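Local coordinates for protein putative ring-cleaving dioxygenase MhqO (Bacillus subtilis subsp. subtilis, PDB 3OAJ) that probably cleaves aromatic rings as an iron(II)-dependent extradiol-type dioxygenase and may contribute to the degradation of aromatic compounds, at residues T38-Y50 and Y293-F307. Numbering follows the deposited sequence. Where two conformers were deposited one is given.
Sequences TVNFDDPGTYHLY and YEPHRTQIEQGLLPF
The Tyr47 ring is held between Leu304 over one face and the edge of Phe307 against the other, where the last modelled helix, 297-303, and its following tail pack on the antiparallel hairpin of strands 33-39 and 47-52, at the border of an eight-stranded sheet of the vicinal oxygen chelate fold. Leu304 CD2 lies almost straight above the ring centre, 4.0 Å from the Tyr47 centroid, a CH-pi contact. On the opposite face Phe307 CE2 is 3.4 Å from Tyr47 CZ; with planes at 87° the pair is T-shaped. Phe307 CG sits between its own backbone N and carbonyl carbon (chi1 75°), a torsion that accompanies the placing of the ring edge against Tyr47 and of Phe307 CZ 3.7 Å from Leu49 CD2. Gln20 and Thr23 of helix 19-29 also touch Phe307.

On the hairpin loop, Pro44 CG lies over one face of the Tyr293 ring, offset toward the rim, 3.7 Å from its centroid, a CH-pi contact. Between these two aromatic sites, Val39 CG1 reaches both Ile300 CG2 and Leu304 CD1. The Phe41 side chain lies about 10 Å from the zinc ion bound by His11, His218 and Glu266, so this is structural packing beside the metal site. A phenol hydroxyl fixes each end: Tyr293 OH donates to Phe41 O over 2.5 Å, near the carbonyl plane, whereas Tyr47 OH meets Leu305 O at 2.7 Å from 37° above that carbonyl's plane.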
loop_
_atom_site.group_PDB
_atom_site.type_symbol
_atom_site.label_atom_id
_atom_site.label_comp_id
_atom_site.label_asym_id
_atom_site.label_seq_id
_atom_site.Cartn_x
_atom_site.Cartn_y
_atom_site.Cartn_z
ATOM N N THR A 38 -10.272 -2.084 -11.668
ATOM C CA THR A 38 -11.411 -2.950 -11.440
ATOM C C THR A 38 -12.393 -2.196 -10.570
ATOM O O THR A 38 -12.331 -0.964 -10.508
ATOM C CB THR A 38 -10.956 -4.346 -10.883
ATOM O OG1 THR A 38 -12.078 -5.236 -10.817
ATOM C CG2 THR A 38 -10.270 -4.242 -9.511
ATOM N N VAL A 39 -13.309 -2.914 -9.939
ATOM C CA VAL A 39 -14.265 -2.304 -9.028
ATOM C C VAL A 39 -14.128 -2.919 -7.635
ATOM O O VAL A 39 -13.547 -3.997 -7.480
ATOM C CB VAL A 39 -15.725 -2.433 -9.543
ATOM C CG1 VAL A 39 -15.911 -1.681 -10.864
ATOM C CG2 VAL A 39 -16.149 -3.897 -9.690
ATOM N N ASN A 40 -14.659 -2.225 -6.631
ATOM C CA ASN A 40 -14.722 -2.759 -5.273
ATOM C C ASN A 40 -15.634 -3.981 -5.255
ATOM O O ASN A 40 -16.765 -3.927 -5.738
ATOM C CB ASN A 40 -15.253 -1.677 -4.321
ATOM C CG ASN A 40 -15.168 -2.076 -2.849
ATOM O OD1 ASN A 40 -15.053 -3.257 -2.507
ATOM N ND2 ASN A 40 -15.228 -1.079 -1.969
ATOM N N PHE A 41 -15.136 -5.086 -4.707
ATOM C CA PHE A 41 -15.939 -6.296 -4.584
ATOM C C PHE A 41 -17.240 -6.065 -3.839
ATOM O O PHE A 41 -18.258 -6.659 -4.184
ATOM C CB PHE A 41 -15.153 -7.396 -3.879
ATOM C CG PHE A 41 -14.431 -8.298 -4.811
ATOM C CD1 PHE A 41 -13.159 -7.973 -5.264
ATOM C CD2 PHE A 41 -15.025 -9.474 -5.254
ATOM C CE1 PHE A 41 -12.480 -8.814 -6.130
ATOM C CE2 PHE A 41 -14.356 -10.317 -6.125
ATOM C CZ PHE A 41 -13.079 -9.983 -6.571
ATOM N N ASP A 42 -17.189 -5.211 -2.818
ATOM C CA ASP A 42 -18.357 -4.880 -1.995
ATOM C C ASP A 42 -19.283 -3.869 -2.665
ATOM O O ASP A 42 -20.509 -3.991 -2.582
ATOM C CB ASP A 42 -17.916 -4.351 -0.625
ATOM C CG ASP A 42 -17.178 -5.395 0.197
ATOM O OD1 ASP A 42 -16.384 -4.996 1.076
ATOM O OD2 ASP A 42 -17.389 -6.610 -0.032
ATOM N N ASP A 43 -18.692 -2.864 -3.313
ATOM C CA ASP A 43 -19.455 -1.836 -4.015
ATOM C C ASP A 43 -19.018 -1.740 -5.477
ATOM O O ASP A 43 -18.040 -1.059 -5.795
ATOM C CB ASP A 43 -19.336 -0.479 -3.308
ATOM C CG ASP A 43 -20.167 0.610 -3.976
ATOM O OD1 ASP A 43 -19.853 1.800 -3.772
ATOM O OD2 ASP A 43 -21.129 0.285 -4.710
ATOM N N PRO A 44 -19.751 -2.427 -6.371
ATOM C CA PRO A 44 -19.505 -2.499 -7.819
ATOM C C PRO A 44 -19.518 -1.154 -8.548
ATOM O O PRO A 44 -19.025 -1.066 -9.671
ATOM C CB PRO A 44 -20.667 -3.360 -8.325
ATOM C CG PRO A 44 -21.095 -4.147 -7.149
ATOM C CD PRO A 44 -20.886 -3.277 -5.966
ATOM N N GLY A 45 -20.089 -0.125 -7.926
ATOM C CA GLY A 45 -20.152 1.210 -8.527
ATOM C C GLY A 45 -18.986 2.106 -8.151
ATOM O O GLY A 45 -19.014 3.315 -8.392
ATOM N N THR A 46 -17.956 1.516 -7.556
ATOM C CA THR A 46 -16.783 2.258 -7.129
ATOM C C THR A 46 -15.560 1.553 -7.684
ATOM O O THR A 46 -15.463 0.329 -7.598
ATOM C CB THR A 46 -16.679 2.314 -5.584
ATOM O OG1 THR A 46 -17.817 3.005 -5.052
ATOM C CG2 THR A 46 -15.397 3.036 -5.135
ATOM N N TYR A 47 -14.635 2.329 -8.241
ATOM C CA TYR A 47 -13.366 1.800 -8.729
ATOM C C TYR A 47 -12.554 1.183 -7.607
ATOM O O TYR A 47 -12.609 1.618 -6.462
ATOM C CB TYR A 47 -12.495 2.916 -9.293
ATOM C CG TYR A 47 -12.794 3.369 -10.701
ATOM C CD1 TYR A 47 -12.607 2.515 -11.792
ATOM C CD2 TYR A 47 -13.196 4.682 -10.949
ATOM C CE1 TYR A 47 -12.849 2.956 -13.097
ATOM C CE2 TYR A 47 -13.445 5.132 -12.240
ATOM C CZ TYR A 47 -13.257 4.270 -13.309
ATOM O OH TYR A 47 -13.502 4.700 -14.593
ATOM N N HIS A 48 -11.752 0.203 -7.983
ATOM C CA HIS A 48 -10.623 -0.204 -7.187
ATOM C C HIS A 48 -9.442 -0.170 -8.134
ATOM O O HIS A 48 -9.405 -0.946 -9.085
ATOM C CB HIS A 48 -10.819 -1.618 -6.629
ATOM C CG HIS A 48 -9.826 -1.992 -5.568
ATOM N ND1 HIS A 48 -9.743 -3.263 -5.039
ATOM C CD2 HIS A 48 -8.852 -1.268 -4.963
ATOM C CE1 HIS A 48 -8.783 -3.292 -4.127
ATOM N NE2 HIS A 48 -8.231 -2.096 -4.059
ATOM N N LEU A 49 -8.495 0.736 -7.868
ATOM C CA LEU A 49 -7.321 0.926 -8.724
ATOM C C LEU A 49 -6.086 0.398 -8.012
ATOM O O LEU A 49 -5.882 0.651 -6.824
ATOM C CB LEU A 49 -7.115 2.411 -9.057
ATOM C CG LEU A 49 -8.308 3.157 -9.663
ATOM C CD1 LEU A 49 -7.868 4.590 -9.968
ATOM C CD2 LEU A 49 -8.828 2.454 -10.920
ATOM N N TYR A 50 -5.248 -0.318 -8.756
ATOM C CA TYR A 50 -3.989 -0.850 -8.228
ATOM C C TYR A 50 -2.828 -0.265 -9.021
ATOM O O TYR A 50 -2.784 -0.359 -10.261
ATOM C CB TYR A 50 -3.944 -2.368 -8.375
ATOM C CG TYR A 50 -4.934 -3.190 -7.579
ATOM C CD1 TYR A 50 -6.213 -3.459 -8.069
ATOM C CD2 TYR A 50 -4.550 -3.797 -6.388
ATOM C CE1 TYR A 50 -7.102 -4.283 -7.371
ATOM C CE2 TYR A 50 -5.425 -4.614 -5.674
ATOM C CZ TYR A 50 -6.705 -4.844 -6.166
ATOM O OH TYR A 50 -7.557 -5.672 -5.473
ATOM N N TYR A 293 -20.124 -9.794 -11.611
ATOM C CA TYR A 293 -20.669 -8.513 -12.091
ATOM C C TYR A 293 -20.702 -8.359 -13.614
ATOM O O TYR A 293 -21.253 -7.388 -14.136
ATOM C CB TYR A 293 -19.917 -7.338 -11.449
ATOM C CG TYR A 293 -19.947 -7.374 -9.942
ATOM C CD1 TYR A 293 -21.159 -7.398 -9.254
ATOM C CD2 TYR A 293 -18.766 -7.387 -9.203
ATOM C CE1 TYR A 293 -21.193 -7.448 -7.864
ATOM C CE2 TYR A 293 -18.788 -7.435 -7.814
ATOM C CZ TYR A 293 -20.003 -7.460 -7.151
ATOM O OH TYR A 293 -20.036 -7.497 -5.777
ATOM N N GLU A 294 -20.128 -9.320 -14.330
ATOM C CA GLU A 294 -20.106 -9.288 -15.793
ATOM C C GLU A 294 -21.510 -9.150 -16.427
ATOM O O GLU A 294 -21.641 -8.505 -17.470
ATOM C CB GLU A 294 -19.338 -10.504 -16.340
ATOM C CG GLU A 294 -18.819 -10.385 -17.766
ATOM C CD GLU A 294 -17.832 -9.238 -17.981
ATOM O OE1 GLU A 294 -17.997 -8.527 -18.990
ATOM O OE2 GLU A 294 -16.887 -9.051 -17.171
ATOM N N PRO A 295 -22.564 -9.735 -15.798
ATOM C CA PRO A 295 -23.935 -9.477 -16.271
ATOM C C PRO A 295 -24.469 -8.068 -15.962
ATOM O O PRO A 295 -25.579 -7.729 -16.381
ATOM C CB PRO A 295 -24.770 -10.525 -15.522
ATOM C CG PRO A 295 -23.796 -11.583 -15.128
ATOM C CD PRO A 295 -22.544 -10.836 -14.815
ATOM N N HIS A 296 -23.704 -7.257 -15.242
ATOM C CA HIS A 296 -24.118 -5.876 -14.989
ATOM C C HIS A 296 -23.113 -4.862 -15.549
ATOM O O HIS A 296 -23.109 -3.703 -15.128
ATOM C CB HIS A 296 -24.356 -5.643 -13.487
ATOM C CG HIS A 296 -25.292 -6.631 -12.855
ATOM N ND1 HIS A 296 -26.582 -6.825 -13.301
ATOM C CD2 HIS A 296 -25.126 -7.470 -11.805
ATOM C CE1 HIS A 296 -27.168 -7.748 -12.556
ATOM N NE2 HIS A 296 -26.307 -8.153 -11.639
ATOM N N ARG A 297 -22.280 -5.287 -16.503
ATOM C CA ARG A 297 -21.210 -4.423 -17.014
ATOM C C ARG A 297 -21.761 -3.058 -17.455
ATOM O O ARG A 297 -21.138 -2.032 -17.176
ATOM C CB ARG A 297 -20.394 -5.105 -18.133
ATOM C CG ARG A 297 -19.162 -4.307 -18.619
ATOM C CD ARG A 297 -18.229 -5.103 -19.538
ATOM N NE ARG A 297 -17.296 -5.989 -18.819
ATOM C CZ ARG A 297 -16.064 -5.660 -18.421
ATOM N NH1 ARG A 297 -15.316 -6.555 -17.781
ATOM N NH2 ARG A 297 -15.573 -4.443 -18.639
ATOM N N THR A 298 -22.934 -3.048 -18.099
ATOM C CA THR A 298 -23.561 -1.791 -18.556
ATOM C C THR A 298 -23.938 -0.852 -17.406
ATOM O O THR A 298 -23.603 0.323 -17.442
ATOM C CB THR A 298 -24.794 -2.044 -19.453
ATOM O OG1 THR A 298 -24.446 -2.974 -20.480
ATOM C CG2 THR A 298 -25.262 -0.749 -20.113
ATOM N N GLN A 299 -24.634 -1.381 -16.400
ATOM C CA GLN A 299 -24.948 -0.647 -15.168
ATOM C C GLN A 299 -23.687 -0.082 -14.523
ATOM O O GLN A 299 -23.655 1.068 -14.070
ATOM C CB GLN A 299 -25.639 -1.583 -14.164
ATOM C CG GLN A 299 -27.161 -1.446 -14.034
ATOM C CD GLN A 299 -27.880 -1.318 -15.364
ATOM O OE1 GLN A 299 -27.757 -0.305 -16.046
ATOM N NE2 GLN A 299 -28.657 -2.332 -15.721
ATOM N N ILE A 300 -22.648 -0.911 -14.500
ATOM C CA ILE A 300 -21.405 -0.598 -13.816
ATOM C C ILE A 300 -20.614 0.498 -14.526
ATOM O O ILE A 300 -20.244 1.504 -13.906
ATOM C CB ILE A 300 -20.562 -1.874 -13.619
ATOM C CG1 ILE A 300 -21.279 -2.805 -12.637
ATOM C CG2 ILE A 300 -19.155 -1.537 -13.133
ATOM C CD1 ILE A 300 -20.925 -4.255 -12.801
ATOM N N GLU A 301 -20.369 0.309 -15.819
ATOM C CA GLU A 301 -19.643 1.300 -16.604
ATOM C C GLU A 301 -20.378 2.652 -16.677
ATOM O O GLU A 301 -19.739 3.701 -16.546
ATOM C CB GLU A 301 -19.302 0.763 -17.996
ATOM C CG GLU A 301 -18.153 -0.245 -18.025
ATOM C CD GLU A 301 -17.983 -0.941 -19.376
ATOM O OE1 GLU A 301 -18.883 -0.842 -20.242
ATOM O OE2 GLU A 301 -16.947 -1.605 -19.576
ATOM N N GLN A 302 -21.705 2.635 -16.835
ATOM C CA GLN A 302 -22.506 3.867 -16.892
ATOM C C GLN A 302 -22.286 4.758 -15.672
ATOM O O GLN A 302 -22.437 5.976 -15.738
ATOM C CB GLN A 302 -23.999 3.542 -17.014
ATOM C CG GLN A 302 -24.453 3.173 -18.417
ATOM C CD GLN A 302 -25.944 2.919 -18.494
ATOM O OE1 GLN A 302 -26.634 2.895 -17.474
ATOM N NE2 GLN A 302 -26.451 2.725 -19.705
ATOM N N GLY A 303 -21.936 4.137 -14.553
ATOM C CA GLY A 303 -21.774 4.853 -13.299
ATOM C C GLY A 303 -20.361 5.300 -12.967
ATOM O O GLY A 303 -20.183 6.107 -12.059
ATOM N N LEU A 304 -19.359 4.782 -13.677
ATOM C CA LEU A 304 -17.959 5.083 -13.332
ATOM C C LEU A 304 -17.463 6.339 -14.038
ATOM O O LEU A 304 -17.772 6.566 -15.209
ATOM C CB LEU A 304 -17.030 3.891 -13.629
ATOM C CG LEU A 304 -17.200 2.620 -12.787
ATOM C CD1 LEU A 304 -16.398 1.487 -13.399
ATOM C CD2 LEU A 304 -16.790 2.832 -11.341
ATOM N N LEU A 305 -16.701 7.155 -13.316
ATOM C CA LEU A 305 -16.157 8.392 -13.884
ATOM C C LEU A 305 -15.027 8.069 -14.849
ATOM O O LEU A 305 -14.158 7.280 -14.524
ATOM C CB LEU A 305 -15.631 9.316 -12.771
ATOM C CG LEU A 305 -16.671 10.017 -11.889
ATOM C CD1 LEU A 305 -16.016 10.646 -10.669
ATOM C CD2 LEU A 305 -17.460 11.074 -12.680
ATOM N N PRO A 306 -15.022 8.689 -16.042
ATOM C CA PRO A 306 -13.905 8.429 -16.928
ATOM C C PRO A 306 -12.627 9.079 -16.404
ATOM O O PRO A 306 -12.667 10.124 -15.732
ATOM C CB PRO A 306 -14.347 9.072 -18.250
ATOM C CG PRO A 306 -15.270 10.158 -17.835
ATOM C CD PRO A 306 -16.003 9.609 -16.648
ATOM N N PHE A 307 -11.498 8.459 -16.712
ATOM C CA PHE A 307 -10.204 9.019 -16.373
ATOM C C PHE A 307 -9.153 8.403 -17.277
ATOM O O PHE A 307 -9.368 7.334 -17.848
ATOM C CB PHE A 307 -9.867 8.818 -14.871
ATOM C CG PHE A 307 -9.469 7.411 -14.509
ATOM C CD1 PHE A 307 -8.130 7.047 -14.473
ATOM C CD2 PHE A 307 -10.430 6.459 -14.183
ATOM C CE1 PHE A 307 -7.748 5.746 -14.135
ATOM C CE2 PHE A 307 -10.058 5.159 -13.847
ATOM C CZ PHE A 307 -8.723 4.800 -13.839
#